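Long-range contacts in RavO (Legionella pneumophila subsp. pneumophila, PDB 6DM4), which binds the phosphotyrosine peptide of human Shc1 through its SH2 domain, the part modelled here, and so probably engages host tyrosine-phosphorylated signalling proteins: residues 17-23 and 39-43; 42-46 and 69-73; 62-66 and 112-117. All coordinates share one frame; numbering follows the deposited sequence.

Contact 1: 17-23 and 39-43; sequences HYKENIR and FILRW. With SO4 (sulfate ion), chain H.
F39-I40-L41-R42, the RavO version of the SH2 FLVR motif, leads into and along strand 40-43, and segment 17-23 lies along its outer border, Y18 facing L41. The two runs are parallel and form a single beta bridge: L41 N donates to H17 O at 2.9 Å and K19 N donates to L41 O at 2.8 Å. Ahead of the bridge the H17 ring lies over one face of F39 in an offset stack, centroids 4.2 Å apart and planes within 4°. H17 ND1 bonds D15; NE2 makes only weak bonds to a sulfate, probably from the crystallisation liquor. With CG anti to the backbone N (chi1 -172°), Y18 runs along the strand until its OH sits at the edge of the W43 indole, 3.4 Å from W43 CB. A water joins the ends of the type I turn K19-I22 to the strand: W43 N donates to it (2.8 Å), and it can also donate to K19 O and I22 O. I22 CD1 meets I40 CD1 at 4.0 Å, beside Y31 of helix 25-34. A short parallel bridge beside the FLVR strand, at the place of strand βA, is typical of the SH2 fold.

Contact 2: 42-46 and 69-73; sequences RWSSA and HSIRY
R72 reaches across from strand 67-76 to S44, S45 and A46, the residues that follow strand 40-43 and lead into helix 46-49. Its side chain packs on F57 of strand 55-64, which lies between. From CB the chain runs straight out: chi1 of -175° swings CG away from the backbone N, and the next torsion is extended too. CG and CD pass S44 OG, each at van der Waals distance, and CD also comes up to the methyl of A46. A bend at chi3 (-65°) then turns the head group: NE lies 3.6 Å from S44 OG, a near approach and no bond, while A46 CB sits over one face of the guanidinium, 3.8 Å from CZ and displaced toward its rim. At the tip NH2 comes 3.8 Å from S45 OG, yet its bond is to the phosphotyrosine of the Shc1 peptide. The serines behave likewise. S45 OG bonds that same modified side chain, and S44 OG does so too while accepting from A46 N (3.1 Å, 165°), a capping bond that fixes the turn into the helix. One direct bond spans the segments: R42 NH2 donates to S70 OG at 3.1 Å, with the oxygen almost exactly in the guanidinium plane. S61 OG bonds both S70 OG and R42 NE, which helps hold that plane, and R42 NH2 also donates to the peptide. Two arginines and two serines thus converge on one phosphotyrosine, whose negative charge probably balances the cationic pair.

Contact 3: 62-66 and 112-117; sequences FQASD and NKELIE
F62 and K113 face each other where strand 62-64 runs nearly parallel to helix 112-117, the two axes 18° apart in N-to-C direction and 9.2 Å at closest approach. F62 and A64, either side of the outward-pointing Q63, meet the helix face formed by K113 and I116. K113 lies along F62 in the opposite sense, its aliphatic chain sliding over one face of the ring: CB stands 3.9 Å from the ring centroid, 17° off the normal, a CH-pi contact, and CG comes to 3.6 Å from F62 CD1. At the ring's edge, I116 CG1 is 4.5 Å from F62 CZ, and I71 of strand 67-76 packs on the same phenylalanine. Because the K113 chain leaves its backbone N on the far side of CB (chi1 178°) and stays extended as far as CE, the lysine spans the ring before a bend at chi4 turns the ammonium toward the strand backbone. There NZ donates to Q63 O; the modelled 2.4 Å is too short to trust in detail. The same nitrogen lies 2.9 Å from E117 OE2, a salt bridge one helical turn along that is itself doubtful, since E117 was modelled in two conformers. Farther along, A64 CB touches I116 CG2 at 4.1 Å and meets the aliphatic part of E117 more loosely. D66 follows in the turn, its OD1 bonded to H69 NE2, and H69 also packs on I116. The contact therefore pairs an apolar layer, ring against methylenes and methyls, with a charged end: K113 covers F62 with its carbons and turns its ammonium toward a strand carbonyl and, probably, a carboxylate.

How the contacts relate
All three contacts work on one antiparallel sheet. Contacts 1 and 2 share R42 and W43 of strand 40-43 and are mostly buried, their centres 9 Å apart; contact 3, farther from the centre of the chain, is only partly buried. Contact 1 ties the loop after helix 4-13 to the sheet's border by backbone bonds, an aromatic stack and water. Contact 2 is polar, with arginines and serines turned to the peptide phosphotyrosine. Contact 3 packs helix 101-119 apolarly, with one lysine ammonium turned to polar partners. F62 joins it to the others: its CB lies 4.1 Å from F39 CB, and its backbone O probably accepts from H69 N at 2.8 Å.

Contact 1: 17-23 and 39-43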
loop_
_atom_site.group_PDB
_atom_site.type_symbol
_atom_site.label_atom_id
_atom_site.label_comp_id
_atom_site.label_asym_id
_atom_site.label_seq_id
_atom_site.Cartn_x
_atom_site.Cartn_y
_atom_site.Cartn_z
ATOM N N HIS A 17 -8.503 -0.634 7.599
ATOM C CA HIS A 17 -9.013 0.728 7.672
ATOM C C HIS A 17 -8.755 1.518 6.398
ATOM O O HIS A 17 -9.429 2.531 6.173
ATOM C CB HIS A 17 -8.399 1.477 8.856
ATOM C CG HIS A 17 -8.852 0.981 10.193
ATOM N ND1 HIS A 17 -8.194 -0.019 10.875
ATOM C CD2 HIS A 17 -9.892 1.351 10.977
ATOM C CE1 HIS A 17 -8.810 -0.246 12.022
ATOM N NE2 HIS A 17 -9.843 0.573 12.109
ATOM N N TYR A 18 -7.808 1.093 5.563
ATOM C CA TYR A 18 -7.512 1.830 4.340
ATOM C C TYR A 18 -8.547 1.523 3.264
ATOM O O TYR A 18 -8.765 0.360 2.916
ATOM C CB TYR A 18 -6.113 1.505 3.821
ATOM C CG TYR A 18 -5.727 2.409 2.678
ATOM C CD1 TYR A 18 -5.357 3.728 2.912
ATOM C CD2 TYR A 18 -5.779 1.964 1.363
ATOM C CE1 TYR A 18 -5.025 4.573 1.872
ATOM C CE2 TYR A 18 -5.448 2.802 0.317
ATOM C CZ TYR A 18 -5.076 4.107 0.579
ATOM O OH TYR A 18 -4.744 4.952 -0.455
ATOM N N LYS A 19 -9.154 2.575 2.715
ATOM C CA LYS A 19 -10.229 2.468 1.726
ATOM C C LYS A 19 -9.728 3.013 0.393
ATOM O O LYS A 19 -9.783 4.223 0.153
ATOM C CB LYS A 19 -11.464 3.231 2.200
ATOM C CG LYS A 19 -11.933 2.843 3.586
ATOM C CD LYS A 19 -12.372 1.389 3.614
ATOM C CE LYS A 19 -12.755 0.960 5.017
ATOM N NZ LYS A 19 -13.306 -0.422 5.034
ATOM N N GLU A 20 -9.261 2.116 -0.487
ATOM C CA GLU A 20 -8.672 2.558 -1.746
ATOM C C GLU A 20 -9.697 3.140 -2.712
ATOM O O GLU A 20 -9.313 3.874 -3.628
ATOM C CB GLU A 20 -7.926 1.405 -2.428
ATOM C CG GLU A 20 -8.802 0.247 -2.867
ATOM C CD GLU A 20 -8.895 -0.843 -1.819
ATOM O OE1 GLU A 20 -8.779 -0.525 -0.615
ATOM O OE2 GLU A 20 -9.073 -2.020 -2.201
ATOM N N ASN A 21 -10.980 2.835 -2.546
ATOM C CA ASN A 21 -11.994 3.307 -3.476
ATOM C C ASN A 21 -12.728 4.545 -2.974
ATOM O O ASN A 21 -13.736 4.940 -3.571
ATOM C CB ASN A 21 -12.991 2.189 -3.784
ATOM C CG ASN A 21 -12.342 1.010 -4.492
ATOM O OD1 ASN A 21 -12.510 -0.143 -4.086
ATOM N ND2 ASN A 21 -11.599 1.293 -5.559
ATOM N N ILE A 22 -12.243 5.171 -1.904
ATOM C CA ILE A 22 -12.856 6.370 -1.343
ATOM C C ILE A 22 -11.897 7.524 -1.583
ATOM O O ILE A 22 -10.846 7.619 -0.936
ATOM C CB ILE A 22 -13.175 6.209 0.147
ATOM C CG1 ILE A 22 -14.194 5.090 0.355
ATOM C CG2 ILE A 22 -13.712 7.511 0.720
ATOM C CD1 ILE A 22 -14.635 4.937 1.789
ATOM N N ARG A 23 -12.240 8.406 -2.516
ATOM C CA ARG A 23 -11.352 9.517 -2.841
ATOM C C ARG A 23 -11.933 10.919 -2.668
ATOM O O ARG A 23 -11.246 11.815 -2.177
ATOM C CB ARG A 23 -10.810 9.358 -4.265
ATOM C CG ARG A 23 -10.069 8.053 -4.506
ATOM C CD ARG A 23 -8.708 8.057 -3.830
ATOM N NE ARG A 23 -7.635 7.714 -4.759
ATOM C CZ ARG A 23 -7.277 8.463 -5.796
ATOM N NH1 ARG A 23 -7.904 9.605 -6.040
ATOM N NH2 ARG A 23 -6.289 8.073 -6.589
ATOM N N PHE A 39 -12.839 4.841 12.141
ATOM C CA PHE A 39 -12.185 5.765 11.225
ATOM C C PHE A 39 -11.829 5.020 9.953
ATOM O O PHE A 39 -11.838 3.789 9.912
ATOM C CB PHE A 39 -10.926 6.404 11.843
ATOM C CG PHE A 39 -9.779 5.443 12.043
ATOM C CD1 PHE A 39 -9.681 4.690 13.204
ATOM C CD2 PHE A 39 -8.788 5.311 11.080
ATOM C CE1 PHE A 39 -8.617 3.811 13.395
ATOM C CE2 PHE A 39 -7.722 4.428 11.263
ATOM C CZ PHE A 39 -7.640 3.679 12.421
ATOM N N ILE A 40 -11.524 5.786 8.907
ATOM C CA ILE A 40 -10.916 5.230 7.707
ATOM C C ILE A 40 -9.628 5.976 7.400
ATOM O O ILE A 40 -9.410 7.108 7.835
ATOM C CB ILE A 40 -11.852 5.282 6.489
ATOM C CG1 ILE A 40 -12.205 6.734 6.133
ATOM C CG2 ILE A 40 -13.067 4.440 6.758
ATOM C CD1 ILE A 40 -13.025 6.882 4.848
ATOM N N LEU A 41 -8.777 5.318 6.628
ATOM C CA LEU A 41 -7.642 5.939 5.972
ATOM C C LEU A 41 -7.889 5.937 4.469
ATOM O O LEU A 41 -8.592 5.068 3.940
ATOM C CB LEU A 41 -6.343 5.201 6.297
ATOM C CG LEU A 41 -5.973 5.194 7.780
ATOM C CD1 LEU A 41 -4.803 4.279 8.035
ATOM C CD2 LEU A 41 -5.646 6.599 8.234
ATOM N N ARG A 42 -7.328 6.927 3.784
ATOM C CA ARG A 42 -7.632 7.084 2.370
ATOM C C ARG A 42 -6.511 7.855 1.705
ATOM O O ARG A 42 -5.699 8.509 2.367
ATOM C CB ARG A 42 -8.967 7.812 2.152
ATOM C CG ARG A 42 -9.064 9.132 2.892
ATOM C CD ARG A 42 -10.417 9.784 2.697
ATOM N NE ARG A 42 -10.543 11.029 3.449
ATOM C CZ ARG A 42 -10.017 12.185 3.065
ATOM N NH1 ARG A 42 -9.328 12.254 1.932
ATOM N NH2 ARG A 42 -10.188 13.277 3.804
ATOM N N TRP A 43 -6.488 7.778 0.380
ATOM C CA TRP A 43 -5.517 8.528 -0.404
ATOM C C TRP A 43 -5.869 10.016 -0.364
ATOM O O TRP A 43 -6.963 10.411 -0.771
ATOM C CB TRP A 43 -5.501 7.987 -1.830
ATOM C CG TRP A 43 -4.403 8.490 -2.729
ATOM C CD1 TRP A 43 -4.523 9.438 -3.701
ATOM C CD2 TRP A 43 -3.041 8.037 -2.775
ATOM N NE1 TRP A 43 -3.324 9.615 -4.340
ATOM C CE2 TRP A 43 -2.394 8.773 -3.788
ATOM C CE3 TRP A 43 -2.301 7.095 -2.051
ATOM C CZ2 TRP A 43 -1.046 8.594 -4.097
ATOM C CZ3 TRP A 43 -0.962 6.918 -2.359
ATOM C CH2 TRP A 43 -0.348 7.665 -3.373
HETATM S S SO4 H . -13.244 0.014 13.402
HETATM O O1 SO4 H . -13.794 -0.914 12.415
HETATM O O2 SO4 H . -14.324 0.548 14.228
HETATM O O3 SO4 H . -12.567 1.110 12.714
HETATM O O4 SO4 H . -12.296 -0.689 14.261
HETATM O O HOH W 1 -8.397 6.293 -1.010
HETATM O O HOH W 2 -9.678 10.350 -0.353
#

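Contact 2: 42-46 and 69-73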
loop_
_atom_site.group_PDB
_atom_site.type_symbol
_atom_site.label_atom_id
_atom_site.label_comp_id
_atom_site.label_asym_id
_atom_site.label_seq_id
_atom_site.Cartn_x
_atom_site.Cartn_y
_atom_site.Cartn_z
ATOM N N ARG A 42 -7.328 6.927 3.784
ATOM C CA ARG A 42 -7.632 7.084 2.370
ATOM C C ARG A 42 -6.511 7.855 1.705
ATOM O O ARG A 42 -5.699 8.509 2.367
ATOM C CB ARG A 42 -8.967 7.812 2.152
ATOM C CG ARG A 42 -9.064 9.132 2.892
ATOM C CD ARG A 42 -10.417 9.784 2.697
ATOM N NE ARG A 42 -10.543 11.029 3.449
ATOM C CZ ARG A 42 -10.017 12.185 3.065
ATOM N NH1 ARG A 42 -9.328 12.254 1.932
ATOM N NH2 ARG A 42 -10.188 13.277 3.804
ATOM N N TRP A 43 -6.488 7.778 0.380
ATOM C CA TRP A 43 -5.517 8.528 -0.404
ATOM C C TRP A 43 -5.869 10.016 -0.364
ATOM O O TRP A 43 -6.963 10.411 -0.771
ATOM C CB TRP A 43 -5.501 7.987 -1.830
ATOM C CG TRP A 43 -4.403 8.490 -2.729
ATOM C CD1 TRP A 43 -4.523 9.438 -3.701
ATOM C CD2 TRP A 43 -3.041 8.037 -2.775
ATOM N NE1 TRP A 43 -3.324 9.615 -4.340
ATOM C CE2 TRP A 43 -2.394 8.773 -3.788
ATOM C CE3 TRP A 43 -2.301 7.095 -2.051
ATOM C CZ2 TRP A 43 -1.046 8.594 -4.097
ATOM C CZ3 TRP A 43 -0.962 6.918 -2.359
ATOM C CH2 TRP A 43 -0.348 7.665 -3.373
ATOM N N SER A 44 -4.951 10.831 0.149
ATOM C CA SER A 44 -5.216 12.243 0.402
ATOM C C SER A 44 -5.244 13.055 -0.886
ATOM O O SER A 44 -4.532 12.758 -1.851
ATOM C CB SER A 44 -4.153 12.818 1.344
ATOM O OG SER A 44 -4.162 14.237 1.340
ATOM N N SER A 45 -6.057 14.117 -0.873
ATOM C CA SER A 45 -6.129 15.037 -2.002
ATOM C C SER A 45 -4.806 15.740 -2.269
ATOM O O SER A 45 -4.573 16.195 -3.396
ATOM C CB SER A 45 -7.217 16.083 -1.754
ATOM O OG SER A 45 -6.775 17.065 -0.830
ATOM N N ALA A 46 -3.936 15.850 -1.262
ATOM C CA ALA A 46 -2.681 16.574 -1.430
ATOM C C ALA A 46 -1.715 15.880 -2.377
ATOM O O ALA A 46 -0.739 16.508 -2.801
ATOM C CB ALA A 46 -2.006 16.781 -0.074
ATOM N N HIS A 69 -14.849 14.587 10.223
ATOM C CA HIS A 69 -13.578 15.256 10.452
ATOM C C HIS A 69 -12.467 14.457 9.787
ATOM O O HIS A 69 -12.541 13.228 9.676
ATOM C CB HIS A 69 -13.291 15.410 11.951
ATOM C CG HIS A 69 -14.375 16.122 12.698
ATOM N ND1 HIS A 69 -14.303 17.459 13.017
ATOM C CD2 HIS A 69 -15.563 15.684 13.176
ATOM C CE1 HIS A 69 -15.398 17.817 13.666
ATOM N NE2 HIS A 69 -16.179 16.757 13.775
ATOM N N SER A 70 -11.434 15.160 9.338
ATOM C CA SER A 70 -10.312 14.515 8.684
ATOM C C SER A 70 -9.000 15.021 9.272
ATOM O O SER A 70 -8.932 16.103 9.857
ATOM C CB SER A 70 -10.349 14.740 7.164
ATOM O OG SER A 70 -11.394 13.993 6.561
ATOM N N ILE A 71 -7.965 14.195 9.142
ATOM C CA ILE A 71 -6.603 14.533 9.543
ATOM C C ILE A 71 -5.690 14.143 8.393
ATOM O O ILE A 71 -5.821 13.045 7.843
ATOM C CB ILE A 71 -6.175 13.796 10.827
ATOM C CG1 ILE A 71 -7.193 13.988 11.947
ATOM C CG2 ILE A 71 -4.787 14.258 11.277
ATOM C CD1 ILE A 71 -6.978 13.032 13.102
ATOM N N ARG A 72 -4.770 15.026 8.021
ATOM C CA ARG A 72 -3.845 14.730 6.935
ATOM C C ARG A 72 -2.491 14.311 7.495
ATOM O O ARG A 72 -1.949 14.978 8.383
ATOM C CB ARG A 72 -3.680 15.925 5.998
ATOM C CG ARG A 72 -2.817 15.596 4.787
ATOM C CD ARG A 72 -2.610 16.799 3.901
ATOM N NE ARG A 72 -3.866 17.252 3.312
ATOM C CZ ARG A 72 -4.025 18.437 2.734
ATOM N NH1 ARG A 72 -3.003 19.281 2.673
ATOM N NH2 ARG A 72 -5.202 18.780 2.219
ATOM N N TYR A 73 -1.954 13.209 6.971
ATOM C CA TYR A 73 -0.644 12.702 7.352
ATOM C C TYR A 73 0.269 12.659 6.136
ATOM O O TYR A 73 -0.192 12.576 4.994
ATOM C CB TYR A 73 -0.742 11.299 7.971
ATOM C CG TYR A 73 -1.557 11.272 9.239
ATOM C CD1 TYR A 73 -1.010 11.679 10.451
ATOM C CD2 TYR A 73 -2.876 10.852 9.223
ATOM C CE1 TYR A 73 -1.757 11.659 11.609
ATOM C CE2 TYR A 73 -3.633 10.832 10.373
ATOM C CZ TYR A 73 -3.076 11.238 11.558
ATOM O OH TYR A 73 -3.842 11.216 12.701
#

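Contact 3: 62-66 and 112-117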
loop_
_atom_site.group_PDB
_atom_site.type_symbol
_atom_site.label_atom_id
_atom_site.label_comp_id
_atom_site.label_asym_id
_atom_site.label_seq_id
_atom_site.Cartn_x
_atom_site.Cartn_y
_atom_site.Cartn_z
ATOM N N PHE A 62 -13.155 10.471 10.165
ATOM C CA PHE A 62 -14.052 9.855 11.128
ATOM C C PHE A 62 -15.273 10.748 11.279
ATOM O O PHE A 62 -15.309 11.876 10.783
ATOM C CB PHE A 62 -13.371 9.610 12.480
ATOM C CG PHE A 62 -12.759 10.839 13.088
ATOM C CD1 PHE A 62 -13.517 11.696 13.869
ATOM C CD2 PHE A 62 -11.418 11.132 12.886
ATOM C CE1 PHE A 62 -12.957 12.828 14.434
ATOM C CE2 PHE A 62 -10.856 12.265 13.448
ATOM C CZ PHE A 62 -11.626 13.111 14.219
ATOM N N GLN A 63 -16.282 10.229 11.967
ATOM C CA GLN A 63 -17.549 10.928 12.126
ATOM C C GLN A 63 -17.845 11.144 13.601
ATOM O O GLN A 63 -17.705 10.220 14.409
ATOM C CB GLN A 63 -18.692 10.148 11.469
ATOM C CG GLN A 63 -20.017 10.895 11.463
ATOM C CD GLN A 63 -21.080 10.181 10.652
ATOM O OE1 GLN A 63 -21.757 10.790 9.827
ATOM N NE2 GLN A 63 -21.236 8.884 10.890
ATOM N N ALA A 64 -18.245 12.363 13.941
ATOM C CA ALA A 64 -18.827 12.708 15.230
ATOM C C ALA A 64 -20.223 13.276 14.993
ATOM O O ALA A 64 -20.712 13.319 13.861
ATOM C CB ALA A 64 -17.942 13.702 15.987
ATOM N N SER A 65 -20.868 13.732 16.071
ATOM C CA SER A 65 -22.245 14.199 15.950
ATOM C C SER A 65 -22.357 15.488 15.144
ATOM O O SER A 65 -23.450 15.806 14.660
ATOM C CB SER A 65 -22.867 14.393 17.334
ATOM O OG SER A 65 -22.150 15.347 18.092
ATOM N N ASP A 66 -21.265 16.231 14.977
ATOM C CA ASP A 66 -21.286 17.451 14.182
ATOM C C ASP A 66 -20.804 17.234 12.753
ATOM O O ASP A 66 -20.689 18.204 11.998
ATOM C CB ASP A 66 -20.457 18.547 14.865
ATOM C CG ASP A 66 -18.961 18.343 14.708
ATOM O OD1 ASP A 66 -18.524 17.181 14.562
ATOM O OD2 ASP A 66 -18.223 19.351 14.739
ATOM N N ASN A 112 -7.752 11.875 18.942
ATOM C CA ASN A 112 -8.238 13.134 18.385
ATOM C C ASN A 112 -9.756 13.128 18.260
ATOM O O ASN A 112 -10.413 14.141 18.532
ATOM C CB ASN A 112 -7.589 13.394 17.025
ATOM C CG ASN A 112 -6.429 14.362 17.115
ATOM O OD1 ASN A 112 -6.543 15.422 17.720
ATOM N ND2 ASN A 112 -5.296 13.989 16.533
ATOM N N LYS A 113 -10.329 11.996 17.845
ATOM C CA LYS A 113 -11.781 11.871 17.828
ATOM C C LYS A 113 -12.356 12.033 19.230
ATOM O O LYS A 113 -13.438 12.609 19.409
ATOM C CB LYS A 113 -12.180 10.522 17.231
ATOM C CG LYS A 113 -13.677 10.256 17.205
ATOM C CD LYS A 113 -13.986 8.976 16.432
ATOM C CE LYS A 113 -15.448 8.601 16.544
ATOM N NZ LYS A 113 -16.303 9.786 16.278
ATOM N N GLU A 114 -11.643 11.526 20.239
ATOM C CA GLU A 114 -12.110 11.652 21.615
ATOM C C GLU A 114 -12.176 13.112 22.044
ATOM O O GLU A 114 -13.145 13.531 22.688
ATOM C CB GLU A 114 -11.198 10.854 22.546
ATOM C CG GLU A 114 -11.596 10.899 24.009
ATOM C CD GLU A 114 -11.134 9.672 24.772
ATOM O OE1 GLU A 114 -10.465 8.810 24.161
ATOM O OE2 GLU A 114 -11.437 9.571 25.980
ATOM N N LEU A 115 -11.154 13.901 21.694
ATOM C CA LEU A 115 -11.168 15.324 22.026
ATOM C C LEU A 115 -12.355 16.027 21.381
ATOM O O LEU A 115 -13.019 16.855 22.017
ATOM C CB LEU A 115 -9.866 15.987 21.579
ATOM C CG LEU A 115 -8.603 15.773 22.414
ATOM C CD1 LEU A 115 -7.450 16.543 21.800
ATOM C CD2 LEU A 115 -8.823 16.197 23.856
ATOM N N ILE A 116 -12.630 15.709 20.114
ATOM C CA ILE A 116 -13.756 16.318 19.409
ATOM C C ILE A 116 -15.069 15.976 20.101
ATOM O O ILE A 116 -15.896 16.855 20.376
ATOM C CB ILE A 116 -13.772 15.867 17.936
ATOM C CG1 ILE A 116 -12.510 16.336 17.208
ATOM C CG2 ILE A 116 -15.046 16.365 17.234
ATOM C CD1 ILE A 116 -12.474 17.818 16.944
ATOM N N GLU A 117 -15.277 14.689 20.399
ATOM C CA GLU A 117 -16.543 14.239 20.971
ATOM C C GLU A 117 -16.778 14.828 22.356
ATOM O O GLU A 117 -17.919 15.128 22.726
ATOM C CB GLU A 117 -16.570 12.712 21.043
ATOM C CG GLU A 117 -16.683 12.015 19.704
ATOM C CD GLU A 117 -16.821 10.516 19.853
ATOM O OE1 GLU A 117 -16.388 9.981 20.896
ATOM O OE2 GLU A 117 -17.365 9.872 18.931
#